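Local coordinates for protein alpha-L-rhamnosidase (Streptomyces avermitilis, PDB 3W5M) that hydrolyses terminal non-reducing alpha-L-rhamnose residues of citrus flavonoids and gum arabic, and binds L-rhamnose through a calcium-dependent carbohydrate-binding module, at residues K81-Y86 against Q402-Y407; P312-S317 against D409-R414; L852-L857 against Y917-V922. All coordinates share one frame; numbering follows the deposited sequence.

Interaction 1: K81-Y86 against Q402-Y407; sequences KPRTRY and QLEVEY
Gln402 comes first, its amide lying nearly coplanar with the Arg83 guanidinium. NE2 of Gln402 and NH2 of Arg83 are 3.7 Å apart because both donate to the same oxygen, OE2 of Glu404. The amide is also bonded to the backbone of Gln117, Ser119 and Ala120, which leaves it little freedom to turn.

Two residues on, Glu404 receives Arg83 side-on. Arg83 NE meets Glu404 OE1 at 2.7 Å on its syn lone pair, and Arg83 NH2 meets Glu404 OE2 at 3.0 Å, with the planes only 24° apart. OE2 takes its second strong bond, 2.7 Å, from Gln402 NE2, nearly in line with the C-O bond. With an alanine here, the Arg83 guanidinium is likely to lose its charge partner, and the Gln402 amide the acceptor they share.

Glu406 stands farther off, its OE2 5.9 Å from Arg83 NE. It pairs instead with Arg318, whose other terminal nitrogen holds the carbonyl of Arg83.

The whole is a bidentate salt bridge between domains: a loop leading into strand 85-94 of the N-terminal immunoglobulin-like (fibronectin type 3) domain reaches across to strand 398-407 of the alpha-L-rhamnosidase N-terminal domain.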
loop_
_atom_site.group_PDB
_atom_site.type_symbol
_atom_site.label_atom_id
_atom_site.label_comp_id
_atom_site.label_asym_id
_atom_site.label_seq_id
_atom_site.Cartn_x
_atom_site.Cartn_y
_atom_site.Cartn_z
ATOM N N LYS A 81 5.535 9.140 -30.696
ATOM C CA LYS A 81 6.343 7.958 -30.955
ATOM C C LYS A 81 6.922 7.453 -29.628
ATOM O O LYS A 81 7.115 8.262 -28.683
ATOM C CB LYS A 81 7.532 8.292 -31.878
ATOM C CG LYS A 81 7.194 8.829 -33.265
ATOM C CD LYS A 81 8.447 8.883 -34.133
ATOM C CE LYS A 81 9.375 10.055 -33.823
ATOM N NZ LYS A 81 10.502 9.733 -32.887
ATOM N N PRO A 82 7.236 6.147 -29.560
ATOM C CA PRO A 82 7.885 5.552 -28.379
ATOM C C PRO A 82 9.339 6.028 -28.185
ATOM O O PRO A 82 9.985 6.467 -29.141
ATOM C CB PRO A 82 7.875 4.050 -28.671
ATOM C CG PRO A 82 6.936 3.850 -29.822
ATOM C CD PRO A 82 6.908 5.134 -30.581
ATOM N N ARG A 83 9.825 5.925 -26.950
ATOM C CA ARG A 83 11.226 6.223 -26.588
ATOM C C ARG A 83 11.671 7.620 -26.993
ATOM O O ARG A 83 12.841 7.806 -27.365
ATOM C CB ARG A 83 12.199 5.274 -27.276
ATOM C CG ARG A 83 11.968 3.809 -27.154
ATOM C CD ARG A 83 12.809 3.173 -28.257
ATOM N NE ARG A 83 12.866 1.760 -27.999
ATOM C CZ ARG A 83 12.068 0.861 -28.562
ATOM N NH1 ARG A 83 11.166 1.231 -29.463
ATOM N NH2 ARG A 83 12.188 -0.401 -28.209
ATOM N N THR A 84 10.764 8.585 -26.969
ATOM C CA THR A 84 11.116 9.909 -27.470
ATOM C C THR A 84 10.928 10.983 -26.442
ATOM O O THR A 84 9.890 11.026 -25.764
ATOM C CB THR A 84 10.335 10.209 -28.745
ATOM O OG1 THR A 84 10.669 9.211 -29.701
ATOM C CG2 THR A 84 10.687 11.596 -29.333
ATOM N N ARG A 85 11.937 11.846 -26.316
ATOM C CA ARG A 85 11.801 13.015 -25.441
ATOM C C ARG A 85 11.122 14.188 -26.169
ATOM O O ARG A 85 11.541 14.587 -27.266
ATOM C CB ARG A 85 13.154 13.401 -24.825
ATOM C CG ARG A 85 13.074 14.569 -23.837
ATOM C CD ARG A 85 14.373 14.702 -23.028
ATOM N NE ARG A 85 14.566 13.550 -22.162
ATOM C CZ ARG A 85 15.366 13.513 -21.100
ATOM N NH1 ARG A 85 16.114 14.573 -20.787
ATOM N NH2 ARG A 85 15.429 12.401 -20.373
ATOM N N TYR A 86 10.034 14.696 -25.599
ATOM C CA TYR A 86 9.307 15.818 -26.159
ATOM C C TYR A 86 9.479 17.049 -25.293
ATOM O O TYR A 86 9.125 17.039 -24.110
ATOM C CB TYR A 86 7.819 15.493 -26.298
ATOM C CG TYR A 86 7.572 14.451 -27.360
ATOM C CD1 TYR A 86 7.480 14.817 -28.714
ATOM C CD2 TYR A 86 7.493 13.096 -27.041
ATOM C CE1 TYR A 86 7.280 13.856 -29.699
ATOM C CE2 TYR A 86 7.291 12.130 -28.035
ATOM C CZ TYR A 86 7.177 12.520 -29.353
ATOM O OH TYR A 86 6.963 11.577 -30.340
ATOM N N GLN A 402 15.279 -4.716 -20.474
ATOM C CA GLN A 402 15.742 -4.258 -21.809
ATOM C C GLN A 402 16.522 -2.965 -21.667
ATOM O O GLN A 402 15.976 -1.947 -21.295
ATOM C CB GLN A 402 14.546 -4.009 -22.713
ATOM C CG GLN A 402 14.848 -3.608 -24.157
ATOM C CD GLN A 402 13.659 -3.963 -25.059
ATOM O OE1 GLN A 402 13.217 -5.117 -25.077
ATOM N NE2 GLN A 402 13.152 -2.984 -25.811
ATOM N N LEU A 403 17.825 -3.054 -21.943
ATOM C CA LEU A 403 18.708 -1.903 -21.888
ATOM C C LEU A 403 18.981 -1.440 -23.304
ATOM O O LEU A 403 19.404 -2.242 -24.162
ATOM C CB LEU A 403 20.021 -2.296 -21.190
ATOM C CG LEU A 403 21.151 -1.269 -21.242
ATOM C CD1 LEU A 403 20.859 -0.084 -20.336
ATOM C CD2 LEU A 403 22.464 -1.958 -20.863
ATOM N N GLU A 404 18.712 -0.167 -23.551
ATOM C CA GLU A 404 18.893 0.439 -24.874
ATOM C C GLU A 404 19.915 1.547 -24.799
ATOM O O GLU A 404 19.752 2.491 -24.059
ATOM C CB GLU A 404 17.577 0.993 -25.369
ATOM C CG GLU A 404 16.558 -0.143 -25.502
ATOM C CD GLU A 404 15.252 0.301 -26.121
ATOM O OE1 GLU A 404 15.155 1.487 -26.541
ATOM O OE2 GLU A 404 14.326 -0.545 -26.179
ATOM N N VAL A 405 20.980 1.401 -25.563
ATOM C CA VAL A 405 22.014 2.435 -25.618
ATOM C C VAL A 405 22.039 3.036 -27.019
ATOM O O VAL A 405 22.172 2.291 -28.000
ATOM C CB VAL A 405 23.390 1.823 -25.342
ATOM C CG1 VAL A 405 24.408 2.952 -25.136
ATOM C CG2 VAL A 405 23.322 0.883 -24.132
ATOM N N GLU A 406 21.903 4.355 -27.107
ATOM C CA GLU A 406 21.977 5.103 -28.379
ATOM C C GLU A 406 23.325 5.798 -28.422
ATOM O O GLU A 406 23.770 6.342 -27.417
ATOM C CB GLU A 406 20.919 6.190 -28.471
ATOM C CG GLU A 406 19.535 5.826 -27.950
ATOM C CD GLU A 406 18.596 5.242 -28.997
ATOM O OE1 GLU A 406 19.061 4.561 -29.948
ATOM O OE2 GLU A 406 17.365 5.455 -28.845
ATOM N N TYR A 407 23.928 5.821 -29.598
ATOM C CA TYR A 407 25.239 6.428 -29.789
ATOM C C TYR A 407 25.120 7.690 -30.661
ATOM O O TYR A 407 24.161 7.824 -31.436
ATOM C CB TYR A 407 26.193 5.377 -30.365
ATOM C CG TYR A 407 26.533 4.310 -29.352
ATOM C CD1 TYR A 407 27.462 4.569 -28.328
ATOM C CD2 TYR A 407 25.916 3.061 -29.383
ATOM C CE1 TYR A 407 27.772 3.610 -27.381
ATOM C CE2 TYR A 407 26.224 2.090 -28.434
ATOM C CZ TYR A 407 27.162 2.382 -27.430
ATOM O OH TYR A 407 27.493 1.444 -26.474
#

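Interaction 2: P312-S317 against D409-R414; sequences PHKKVS and DGTSER
Pro312 and Glu413 lie with their CA atoms 8.9 Å apart; strand 398-407 runs between strands 316-326 and 412-416 in the sheet, so the two segments do not pair directly and side chains span the gap.

Most of the work falls to Lys314. Its chain is extended beyond CG (chi2 -179°), carrying NZ out to the turn that joins strands 398-407 and 412-416, where it crosses Asp409 and Thr411 at about a right angle to each. NZ of Lys314 makes a salt bridge of 2.9 Å to OD2 of Asp409, arriving on the syn lone pair. The same NZ donates to OG1 of Thr411 at 3.0 Å. Along the way CD of Lys314 lies 3.3 Å from Asp409 OD2, so the aliphatic part of the lysine also rests against the carboxylate.

The other oxygen of Asp409 serves its own turn. OD1 accepts from the backbone N of Thr411, which closes an Asx turn, and this donor comes from above the carboxylate plane. OG1 of Thr411 gives its proton to Asp409 OD1 over 2.7 Å, on the syn lone pair. Nearer the sheet, CD of Pro312 touches CG of Glu413 at 3.9 Å, the two side chains approaching from opposite directions. A water accepts from the backbone N of Asp409 and donates weakly to the carbonyl O of Lys315.

Three groups thus form a closed triangle: ammonium to hydroxyl, hydroxyl to carboxylate, carboxylate back to ammonium. With OD1 committed to the turn and OD2 to the lysine, the carboxylate is probably held in its rotation, and the neighbouring positive charge would be expected to favour its ionised form, although solvent at this surface should weaken the effect.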
loop_
_atom_site.group_PDB
_atom_site.type_symbol
_atom_site.label_atom_id
_atom_site.label_comp_id
_atom_site.label_asym_id
_atom_site.label_seq_id
_atom_site.Cartn_x
_atom_site.Cartn_y
_atom_site.Cartn_z
ATOM N N PRO A 312 30.414 -0.810 -27.754
ATOM C CA PRO A 312 31.496 -0.200 -28.543
ATOM C C PRO A 312 32.140 1.005 -27.861
ATOM O O PRO A 312 31.523 1.622 -26.990
ATOM C CB PRO A 312 30.784 0.235 -29.831
ATOM C CG PRO A 312 29.371 0.457 -29.415
ATOM C CD PRO A 312 29.096 -0.602 -28.382
ATOM N N HIS A 313 33.370 1.339 -28.262
ATOM C CA HIS A 313 34.018 2.580 -27.819
ATOM C C HIS A 313 33.574 3.746 -28.695
ATOM O O HIS A 313 34.315 4.199 -29.579
ATOM C CB HIS A 313 35.552 2.454 -27.842
ATOM C CG HIS A 313 36.081 1.387 -26.938
ATOM N ND1 HIS A 313 36.695 1.669 -25.735
ATOM C CD2 HIS A 313 36.077 0.037 -27.055
ATOM C CE1 HIS A 313 37.043 0.537 -25.147
ATOM N NE2 HIS A 313 36.682 -0.467 -25.929
ATOM N N LYS A 314 32.346 4.203 -28.466
ATOM C CA LYS A 314 31.783 5.354 -29.147
ATOM C C LYS A 314 31.122 6.190 -28.105
ATOM O O LYS A 314 30.726 5.686 -27.058
ATOM C CB LYS A 314 30.659 4.943 -30.105
ATOM C CG LYS A 314 31.061 4.147 -31.310
ATOM C CD LYS A 314 29.803 3.884 -32.111
ATOM C CE LYS A 314 30.035 2.787 -33.116
ATOM N NZ LYS A 314 28.782 2.517 -33.876
ATOM N N LYS A 315 30.928 7.459 -28.430
ATOM C CA LYS A 315 30.258 8.397 -27.559
ATOM C C LYS A 315 28.758 8.032 -27.411
ATOM O O LYS A 315 28.047 7.915 -28.398
ATOM C CB LYS A 315 30.442 9.812 -28.113
ATOM C CG LYS A 315 29.621 10.896 -27.434
ATOM C CD LYS A 315 30.047 11.130 -25.988
ATOM C CE LYS A 315 29.398 12.391 -25.434
ATOM N NZ LYS A 315 29.905 13.615 -26.117
ATOM N N VAL A 316 28.324 7.839 -26.168
ATOM C CA VAL A 316 26.924 7.526 -25.828
ATOM C C VAL A 316 26.122 8.809 -25.821
ATOM O O VAL A 316 26.522 9.804 -25.198
ATOM C CB VAL A 316 26.828 6.846 -24.442
ATOM C CG1 VAL A 316 25.378 6.653 -24.005
ATOM C CG2 VAL A 316 27.586 5.528 -24.445
ATOM N N SER A 317 24.998 8.808 -26.530
ATOM C CA SER A 317 24.091 9.928 -26.467
ATOM C C SER A 317 23.017 9.709 -25.404
ATOM O O SER A 317 22.530 10.677 -24.824
ATOM C CB SER A 317 23.464 10.226 -27.846
ATOM O OG SER A 317 22.770 9.086 -28.340
ATOM N N ASP A 409 26.653 8.681 -33.184
ATOM C CA ASP A 409 26.639 8.416 -34.642
ATOM C C ASP A 409 25.295 7.872 -35.169
ATOM O O ASP A 409 25.191 7.515 -36.350
ATOM C CB ASP A 409 27.794 7.495 -35.080
ATOM C CG ASP A 409 27.657 6.079 -34.552
ATOM O OD1 ASP A 409 26.692 5.788 -33.807
ATOM O OD2 ASP A 409 28.507 5.226 -34.887
ATOM N N GLY A 410 24.306 7.790 -34.278
ATOM C CA GLY A 410 22.954 7.324 -34.596
ATOM C C GLY A 410 22.760 5.819 -34.501
ATOM O O GLY A 410 21.652 5.335 -34.768
ATOM N N THR A 411 23.815 5.068 -34.170
ATOM C CA THR A 411 23.701 3.608 -33.980
ATOM C C THR A 411 23.203 3.291 -32.563
ATOM O O THR A 411 23.138 4.176 -31.696
ATOM C CB THR A 411 25.023 2.859 -34.196
ATOM O OG1 THR A 411 26.001 3.296 -33.223
ATOM C CG2 THR A 411 25.555 3.068 -35.621
ATOM N N SER A 412 22.836 2.039 -32.338
ATOM C CA SER A 412 22.390 1.622 -31.007
ATOM C C SER A 412 22.631 0.155 -30.716
ATOM O O SER A 412 22.921 -0.653 -31.607
ATOM C CB SER A 412 20.918 2.009 -30.800
ATOM O OG SER A 412 20.124 1.314 -31.698
ATOM N N GLU A 413 22.543 -0.197 -29.435
ATOM C CA GLU A 413 22.715 -1.565 -29.002
ATOM C C GLU A 413 21.549 -1.843 -28.069
ATOM O O GLU A 413 21.126 -0.963 -27.318
ATOM C CB GLU A 413 24.040 -1.742 -28.238
ATOM C CG GLU A 413 25.302 -1.448 -29.050
ATOM C CD GLU A 413 25.514 -2.408 -30.222
ATOM O OE1 GLU A 413 24.923 -3.515 -30.232
ATOM O OE2 GLU A 413 26.282 -2.054 -31.151
ATOM N N ARG A 414 21.034 -3.057 -28.134
ATOM C CA ARG A 414 20.006 -3.492 -27.196
ATOM C C ARG A 414 20.468 -4.757 -26.467
ATOM O O ARG A 414 20.815 -5.764 -27.094
ATOM C CB ARG A 414 18.681 -3.723 -27.950
ATOM C CG ARG A 414 17.504 -3.935 -27.024
ATOM C CD ARG A 414 16.250 -4.271 -27.817
ATOM N NE ARG A 414 15.795 -3.112 -28.580
ATOM C CZ ARG A 414 14.609 -3.022 -29.169
ATOM N NH1 ARG A 414 13.735 -4.015 -29.082
ATOM N NH2 ARG A 414 14.302 -1.939 -29.851
HETATM O O HOH W 1 28.926 7.805 -31.593
#

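Interaction 3: L852-L857 against Y917-V922; sequences LGTPRL and YAYGSV
Thr854 packs on the CD1 and CE1 atoms of the Tyr919 ring, the two side chains crossing at about a right angle. With its OG1 beside the backbone N (chi1 -61°), Thr854 brings that oxygen to 3.5 Å from CE1 of Tyr919, and its methyl CG2 to 3.8 Å from CD1 of the same ring. This is van der Waals contact, and the hydroxyl approaches obliquely. Its polar needs are met within its own chain neighbourhood, by the carbonyl of Gly850 and the hydroxyl of Thr849.

Ser921 packs on the next residue, Pro855. The serine OG is set between its backbone N and carbonyl carbon (chi1 58°), a rotation that folds it back over the short 3-10 turn. There it donates to the carbonyl O of Ala918 at 2.8 Å, close to straight on, an oxygen that also takes the backbone N of Ser921. Held this way, OG of Ser921 sits 3.3 Å from CB of Pro855. A water donates to both Pro855 O and Ser921 O, bridging the two backbones.

Tyr919 is stacked on Trp897 and meets Phe851 edge-to-face, its side chain about 6 Å from that of Glu895, the inferred catalytic proton acceptor. Within the (alpha/alpha)6-barrel the contact joins the start of helix 854-863 to the loop entering helix 923-929; Pro855 touches helix 641-654, while Arg856 turns the other way, onto helices 756-777 and 812-820.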
loop_
_atom_site.group_PDB
_atom_site.type_symbol
_atom_site.label_atom_id
_atom_site.label_comp_id
_atom_site.label_asym_id
_atom_site.label_seq_id
_atom_site.Cartn_x
_atom_site.Cartn_y
_atom_site.Cartn_z
ATOM N N LEU A 852 -18.422 4.083 8.317
ATOM C CA LEU A 852 -19.247 4.758 7.312
ATOM C C LEU A 852 -19.864 6.067 7.807
ATOM O O LEU A 852 -19.965 7.040 7.048
ATOM C CB LEU A 852 -20.331 3.820 6.820
ATOM C CG LEU A 852 -19.924 2.591 6.027
ATOM C CD1 LEU A 852 -21.201 1.869 5.622
ATOM C CD2 LEU A 852 -19.108 2.998 4.806
ATOM N N GLY A 853 -20.265 6.081 9.077
ATOM C CA GLY A 853 -20.752 7.295 9.731
ATOM C C GLY A 853 -19.723 8.347 10.059
ATOM O O GLY A 853 -19.997 9.534 9.908
ATOM N N THR A 854 -18.533 7.942 10.511
ATOM C CA THR A 854 -17.533 8.910 10.984
ATOM C C THR A 854 -17.098 10.006 9.990
ATOM O O THR A 854 -16.997 11.154 10.384
ATOM C CB THR A 854 -16.302 8.205 11.607
ATOM O OG1 THR A 854 -16.747 7.447 12.740
ATOM C CG2 THR A 854 -15.214 9.215 12.066
ATOM N N PRO A 855 -16.824 9.648 8.712
ATOM C CA PRO A 855 -16.333 10.676 7.786
ATOM C C PRO A 855 -17.358 11.770 7.510
ATOM O O PRO A 855 -16.978 12.882 7.159
ATOM C CB PRO A 855 -16.048 9.882 6.500
ATOM C CG PRO A 855 -16.916 8.702 6.569
ATOM C CD PRO A 855 -17.010 8.354 8.032
ATOM N N ARG A 856 -18.643 11.449 7.688
ATOM C CA ARG A 856 -19.730 12.393 7.387
ATOM C C ARG A 856 -20.287 13.106 8.627
ATOM O O ARG A 856 -21.112 14.013 8.512
ATOM C CB ARG A 856 -20.855 11.660 6.611
ATOM C CG ARG A 856 -20.394 11.002 5.305
ATOM C CD ARG A 856 -21.444 10.113 4.642
ATOM N NE ARG A 856 -20.971 9.576 3.353
ATOM C CZ ARG A 856 -21.131 10.170 2.166
ATOM N NH1 ARG A 856 -21.775 11.328 2.063
ATOM N NH2 ARG A 856 -20.640 9.601 1.067
ATOM N N LEU A 857 -19.825 12.722 9.815
ATOM C CA LEU A 857 -20.437 13.224 11.068
ATOM C C LEU A 857 -20.200 14.719 11.328
ATOM O O LEU A 857 -21.147 15.495 11.512
ATOM C CB LEU A 857 -19.962 12.371 12.275
ATOM C CG LEU A 857 -20.293 12.793 13.725
ATOM C CD1 LEU A 857 -21.775 12.619 14.016
ATOM C CD2 LEU A 857 -19.463 11.981 14.715
ATOM N N TYR A 917 -6.295 4.086 8.148
ATOM C CA TYR A 917 -6.576 5.501 7.970
ATOM C C TYR A 917 -8.056 5.917 8.132
ATOM O O TYR A 917 -8.335 7.113 8.191
ATOM C CB TYR A 917 -6.015 6.076 6.645
ATOM C CG TYR A 917 -6.252 5.273 5.391
ATOM C CD1 TYR A 917 -7.537 4.865 4.997
ATOM C CD2 TYR A 917 -5.192 4.964 4.567
ATOM C CE1 TYR A 917 -7.735 4.131 3.832
ATOM C CE2 TYR A 917 -5.372 4.246 3.404
ATOM C CZ TYR A 917 -6.637 3.834 3.035
ATOM O OH TYR A 917 -6.777 3.117 1.879
ATOM N N ALA A 918 -8.970 4.952 8.237
ATOM C CA ALA A 918 -10.423 5.245 8.143
ATOM C C ALA A 918 -10.889 6.390 9.054
ATOM O O ALA A 918 -11.580 7.322 8.595
ATOM C CB ALA A 918 -11.256 3.989 8.389
ATOM N N TYR A 919 -10.526 6.338 10.341
ATOM C CA TYR A 919 -10.933 7.406 11.269
ATOM C C TYR A 919 -10.166 8.720 11.110
ATOM O O TYR A 919 -10.529 9.726 11.718
ATOM C CB TYR A 919 -10.934 6.909 12.733
ATOM C CG TYR A 919 -11.974 5.821 12.972
ATOM C CD1 TYR A 919 -13.267 5.941 12.450
ATOM C CD2 TYR A 919 -11.676 4.678 13.719
ATOM C CE1 TYR A 919 -14.222 4.957 12.647
ATOM C CE2 TYR A 919 -12.624 3.692 13.925
ATOM C CZ TYR A 919 -13.898 3.840 13.389
ATOM O OH TYR A 919 -14.841 2.867 13.596
ATOM N N GLY A 920 -9.105 8.711 10.304
ATOM C CA GLY A 920 -8.452 9.948 9.864
ATOM C C GLY A 920 -9.293 10.769 8.886
ATOM O O GLY A 920 -8.890 11.866 8.494
ATOM N N SER A 921 -10.467 10.253 8.520
ATOM C CA SER A 921 -11.419 10.982 7.644
ATOM C C SER A 921 -11.971 12.273 8.244
ATOM O O SER A 921 -12.581 13.081 7.536
ATOM C CB SER A 921 -12.555 10.075 7.167
ATOM O OG SER A 921 -13.293 9.488 8.242
ATOM N N VAL A 922 -11.734 12.478 9.540
ATOM C CA VAL A 922 -12.010 13.750 10.215
ATOM C C VAL A 922 -11.168 14.895 9.643
ATOM O O VAL A 922 -11.539 16.083 9.730
ATOM C CB VAL A 922 -11.777 13.616 11.751
ATOM C CG1 VAL A 922 -10.297 13.420 12.074
ATOM C CG2 VAL A 922 -12.302 14.831 12.492
HETATM O O HOH W 2 -14.810 14.531 8.426
#

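Starting from the N terminus, interaction 1 opens in the immunoglobulin-like domain and closes on strand 398-407, with 315 residues between, the rhamnose-binding module CBM67 inside the loop. Before it closes, interaction 2 opens at 312-317; it closes just after, at 409-414, so the two cross. They meet in one sheet: Glu406 O lies 2.9 Å from Ser317 N and Val405 O 2.9 Å from Glu413 N, so strand 398-407 serves both. One ties two domains together, the other the edge of a single domain. Interaction 3 follows in series, closing a 59-residue loop within the catalytic barrel, its nearest atoms about 32 Å from interaction 1.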